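Long-range contact in lambda phage protein with carbohydrate-binding module (Shewanella oneidensis, PDB 2A5Z), which is of unknown function but binds magnesium and, with its jelly-roll fold and carbohydrate-binding module, probably recognises sugars: residues Ile154-Gly162 / Glu172-Ser180. Numbering follows the deposited sequence.
Sequences IIENGNAFG and ETGSTYALS
Ala160 and Tyr177 pair by two backbone hydrogen bonds in an antiparallel hairpin, strands 159-166 and 169-178, near one border of the jelly-roll. Ala160 N reaches Tyr177 O at 2.8 Å, and Tyr177 N returns to Ala160 O at 2.7 Å, straight and in the carbonyl plane. Past this pair Leu179 N gives a nearly linear bond to Gly158 O; the other way the chain bows out through Ser175 until Gly174 N meets Gly162 O. On the inner face Leu179 lays CD1 against Ile155 CG2 (3.7 Å), crossing it at about a right angle, while CD2 rests on Ala160 CB; its side chain also touches Leu201 in the other sheet. On the other face two threonine methyls approach the Phe161 ring obliquely from one side, Thr173 CG2 at CD1 (3.8 Å) and Thr176 CG2 alongside CB and CD2. CG set between the backbone N and the carbonyl carbon (chi1 54°) leans the ring over neighbouring strand 153-156, with Ile154 O above its opposite face, toward the rim. Farther out, Tyr210 OH bonds both Gly162 N and Ser175 O. Beside the type II' turn Glu156 to Asn159, one water donates to Gly158 O and, at 2.8 Å, to Leu179 O.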
ATOM      1  N   ILE C 154     -27.999   9.192  -0.715  1.00 17.24           N
ATOM      2  CA  ILE C 154     -27.693  10.136  -1.774  1.00 17.01           C
ATOM      3  C   ILE C 154     -27.811  11.554  -1.220  1.00 17.49           C
ATOM      4  O   ILE C 154     -28.723  11.856  -0.461  1.00 17.64           O
ATOM      5  CB  ILE C 154     -28.637   9.935  -2.993  1.00 17.15           C
ATOM      6  CG1 ILE C 154     -28.465   8.525  -3.579  1.00 15.86           C
ATOM      7  CG2 ILE C 154     -28.398  11.017  -4.076  1.00 15.92           C
ATOM      8  CD1 ILE C 154     -29.714   8.005  -4.308  1.00 15.94           C
ATOM      9  N   ILE C 155     -26.872  12.416  -1.585  1.00 17.72           N
ATOM     10  CA  ILE C 155     -26.921  13.805  -1.163  1.00 17.69           C
ATOM     11  C   ILE C 155     -26.895  14.685  -2.404  1.00 17.83           C
ATOM     12  O   ILE C 155     -25.890  14.739  -3.103  1.00 17.78           O
ATOM     13  CB  ILE C 155     -25.748  14.157  -0.202  1.00 17.96           C
ATOM     14  CG1 ILE C 155     -25.796  13.264   1.055  1.00 18.28           C
ATOM     15  CG2 ILE C 155     -25.762  15.662   0.148  1.00 16.86           C
ATOM     16  CD1 ILE C 155     -24.545  13.301   1.923  1.00 17.56           C
ATOM     17  N   GLU C 156     -28.017  15.345  -2.684  1.00 18.18           N
ATOM     18  CA  GLU C 156     -28.095  16.335  -3.757  1.00 18.71           C
ATOM     19  C   GLU C 156     -28.295  17.712  -3.144  1.00 18.22           C
ATOM     20  O   GLU C 156     -29.273  17.943  -2.429  1.00 17.76           O
ATOM     21  CB  GLU C 156     -29.239  16.023  -4.721  1.00 18.61           C
ATOM     22  CG  GLU C 156     -29.116  14.666  -5.385  1.00 20.33           C
ATOM     23  CD  GLU C 156     -30.243  14.370  -6.353  1.00 20.08           C
ATOM     24  OE1 GLU C 156     -31.391  14.808  -6.110  1.00 22.65           O
ATOM     25  OE2 GLU C 156     -29.979  13.684  -7.359  1.00 23.16           O
ATOM     26  N   ASN C 157     -27.371  18.628  -3.428  1.00 18.14           N
ATOM     27  CA  ASN C 157     -27.419  19.946  -2.838  1.00 17.81           C
ATOM     28  C   ASN C 157     -27.370  19.766  -1.302  1.00 17.91           C
ATOM     29  O   ASN C 157     -26.520  19.033  -0.794  1.00 17.70           O
ATOM     30  CB  ASN C 157     -28.686  20.664  -3.333  1.00 17.71           C
ATOM     31  CG  ASN C 157     -28.553  22.175  -3.335  1.00 18.38           C
ATOM     32  OD1 ASN C 157     -27.618  22.738  -2.761  1.00 18.46           O
ATOM     33  ND2 ASN C 157     -29.513  22.842  -3.972  1.00 16.36           N
ATOM     34  N   GLY C 158     -28.283  20.386  -0.564  1.00 18.03           N
ATOM     35  CA  GLY C 158     -28.263  20.269   0.890  1.00 18.58           C
ATOM     36  C   GLY C 158     -29.153  19.178   1.459  1.00 19.00           C
ATOM     37  O   GLY C 158     -29.400  19.149   2.666  1.00 19.23           O
ATOM     38  N   ASN C 159     -29.639  18.288   0.590  1.00 18.82           N
ATOM     39  CA  ASN C 159     -30.616  17.268   0.975  1.00 18.82           C
ATOM     40  C   ASN C 159     -30.066  15.850   0.910  1.00 18.34           C
ATOM     41  O   ASN C 159     -29.557  15.435  -0.123  1.00 18.14           O
ATOM     42  CB  ASN C 159     -31.864  17.366   0.084  1.00 18.74           C
ATOM     43  CG  ASN C 159     -32.619  18.666   0.279  1.00 20.16           C
ATOM     44  OD1 ASN C 159     -32.842  19.096   1.406  1.00 22.16           O
ATOM     45  ND2 ASN C 159     -33.022  19.294  -0.824  1.00 20.27           N
ATOM     46  N   ALA C 160     -30.179  15.123   2.020  1.00 18.25           N
ATOM     47  CA  ALA C 160     -29.818  13.706   2.074  1.00 18.03           C
ATOM     48  C   ALA C 160     -31.075  12.842   2.057  1.00 18.02           C
ATOM     49  O   ALA C 160     -32.097  13.203   2.652  1.00 17.50           O
ATOM     50  CB  ALA C 160     -28.995  13.407   3.320  1.00 17.87           C
ATOM     51  N   PHE C 161     -30.988  11.699   1.383  1.00 17.49           N
ATOM     52  CA  PHE C 161     -32.098  10.764   1.310  1.00 17.13           C
ATOM     53  C   PHE C 161     -31.595   9.418   0.850  1.00 17.28           C
ATOM     54  O   PHE C 161     -30.628   9.337   0.083  1.00 17.46           O
ATOM     55  CB  PHE C 161     -33.202  11.262   0.360  1.00 17.03           C
ATOM     56  CG  PHE C 161     -32.717  11.610  -1.032  1.00 17.28           C
ATOM     57  CD1 PHE C 161     -32.810  10.687  -2.068  1.00 17.47           C
ATOM     58  CD2 PHE C 161     -32.201  12.867  -1.310  1.00 16.99           C
ATOM     59  CE1 PHE C 161     -32.369  11.007  -3.359  1.00 18.26           C
ATOM     60  CE2 PHE C 161     -31.760  13.200  -2.601  1.00 17.97           C
ATOM     61  CZ  PHE C 161     -31.846  12.265  -3.623  1.00 17.14           C
ATOM     62  N   GLY C 162     -32.252   8.367   1.325  1.00 17.02           N
ATOM     63  CA  GLY C 162     -32.028   7.028   0.815  1.00 16.49           C
ATOM     64  C   GLY C 162     -32.749   6.916  -0.514  1.00 16.54           C
ATOM     65  O   GLY C 162     -33.807   7.521  -0.713  1.00 16.20           O
ATOM     66  N   GLU C 172     -36.862   4.522  -6.509  1.00 21.28           N
ATOM     67  CA  GLU C 172     -37.215   4.463  -5.099  1.00 21.68           C
ATOM     68  C   GLU C 172     -36.539   5.633  -4.393  1.00 21.51           C
ATOM     69  O   GLU C 172     -35.344   5.851  -4.571  1.00 21.72           O
ATOM     70  CB  GLU C 172     -36.695   3.153  -4.528  1.00 21.76           C
ATOM     71  CG  GLU C 172     -37.391   2.702  -3.305  1.00 23.34           C
ATOM     72  CD  GLU C 172     -36.736   1.481  -2.716  1.00 23.63           C
ATOM     73  OE1 GLU C 172     -36.728   0.423  -3.383  1.00 23.00           O
ATOM     74  OE2 GLU C 172     -36.239   1.588  -1.579  1.00 24.91           O
ATOM     75  N   THR C 173     -37.292   6.381  -3.596  1.00 21.32           N
ATOM     76  CA  THR C 173     -36.755   7.569  -2.932  1.00 21.16           C
ATOM     77  C   THR C 173     -37.377   7.733  -1.551  1.00 20.69           C
ATOM     78  O   THR C 173     -38.599   7.834  -1.420  1.00 20.64           O
ATOM     79  CB  THR C 173     -36.996   8.848  -3.780  1.00 21.46           C
ATOM     80  OG1 THR C 173     -36.393   8.689  -5.069  1.00 22.31           O
ATOM     81  CG2 THR C 173     -36.408  10.086  -3.118  1.00 21.70           C
ATOM     82  N   GLY C 174     -36.533   7.754  -0.524  1.00 20.11           N
ATOM     83  CA  GLY C 174     -37.001   8.010   0.839  1.00 19.99           C
ATOM     84  C   GLY C 174     -37.261   9.481   1.093  1.00 19.94           C
ATOM     85  O   GLY C 174     -37.071  10.320   0.202  1.00 19.52           O
ATOM     86  N   SER C 175     -37.709   9.793   2.306  1.00 20.15           N
ATOM     87  CA  SER C 175     -37.897  11.181   2.725  1.00 21.06           C
ATOM     88  C   SER C 175     -36.530  11.844   2.854  1.00 21.18           C
ATOM     89  O   SER C 175     -35.513  11.163   3.018  1.00 21.19           O
ATOM     90  CB  SER C 175     -38.662  11.256   4.055  1.00 20.97           C
ATOM     91  OG  SER C 175     -37.911  10.667   5.097  1.00 22.17           O
ATOM     92  N   THR C 176     -36.489  13.165   2.769  1.00 21.44           N
ATOM     93  CA  THR C 176     -35.203  13.845   2.806  1.00 21.72           C
ATOM     94  C   THR C 176     -34.885  14.371   4.196  1.00 21.24           C
ATOM     95  O   THR C 176     -35.777  14.735   4.958  1.00 21.07           O
ATOM     96  CB  THR C 176     -35.094  14.981   1.764  1.00 22.18           C
ATOM     97  OG1 THR C 176     -35.894  16.090   2.182  1.00 23.95           O
ATOM     98  CG2 THR C 176     -35.541  14.506   0.382  1.00 21.99           C
ATOM     99  N   TYR C 177     -33.598  14.382   4.520  1.00 20.78           N
ATOM    100  CA  TYR C 177     -33.102  15.037   5.707  1.00 20.42           C
ATOM    101  C   TYR C 177     -32.254  16.218   5.229  1.00 20.02           C
ATOM    102  O   TYR C 177     -31.307  16.029   4.468  1.00 19.65           O
ATOM    103  CB  TYR C 177     -32.287  14.059   6.568  1.00 20.84           C
ATOM    104  CG  TYR C 177     -31.734  14.694   7.822  1.00 21.80           C
ATOM    105  CD1 TYR C 177     -32.461  14.690   9.011  1.00 22.13           C
ATOM    106  CD2 TYR C 177     -30.491  15.328   7.810  1.00 22.71           C
ATOM    107  CE1 TYR C 177     -31.959  15.291  10.160  1.00 22.34           C
ATOM    108  CE2 TYR C 177     -29.984  15.935   8.945  1.00 22.89           C
ATOM    109  CZ  TYR C 177     -30.719  15.911  10.116  1.00 22.50           C
ATOM    110  OH  TYR C 177     -30.201  16.526  11.234  1.00 22.19           O
ATOM    111  N   ALA C 178     -32.602  17.436   5.652  1.00 19.44           N
ATOM    112  CA  ALA C 178     -31.841  18.625   5.244  1.00 19.08           C
ATOM    113  C   ALA C 178     -30.587  18.827   6.106  1.00 18.71           C
ATOM    114  O   ALA C 178     -30.654  18.885   7.334  1.00 18.53           O
ATOM    115  CB  ALA C 178     -32.729  19.872   5.233  1.00 18.66           C
ATOM    116  N   LEU C 179     -29.439  18.909   5.439  1.00 18.42           N
ATOM    117  CA  LEU C 179     -28.147  18.992   6.113  1.00 18.03           C
ATOM    118  C   LEU C 179     -27.719  20.432   6.345  1.00 17.75           C
ATOM    119  O   LEU C 179     -28.313  21.357   5.793  1.00 18.14           O
ATOM    120  CB  LEU C 179     -27.075  18.271   5.286  1.00 18.03           C
ATOM    121  CG  LEU C 179     -27.328  16.828   4.850  1.00 17.71           C
ATOM    122  CD1 LEU C 179     -26.340  16.463   3.759  1.00 18.08           C
ATOM    123  CD2 LEU C 179     -27.246  15.845   6.029  1.00 17.90           C
ATOM    124  N   SER C 180     -26.685  20.612   7.161  1.00 17.41           N
ATOM    125  CA  SER C 180     -26.086  21.921   7.376  1.00 17.53           C
ATOM    126  C   SER C 180     -24.719  21.970   6.700  1.00 16.74           C
ATOM    127  O   SER C 180     -24.047  20.945   6.596  1.00 16.40           O
ATOM    128  CB  SER C 180     -25.942  22.208   8.877  1.00 18.04           C
ATOM    129  OG  SER C 180     -27.214  22.405   9.488  1.00 21.18           O
TER
HETATM  130  O   HOH W   1     -30.059  22.171   3.755  1.00 21.28           O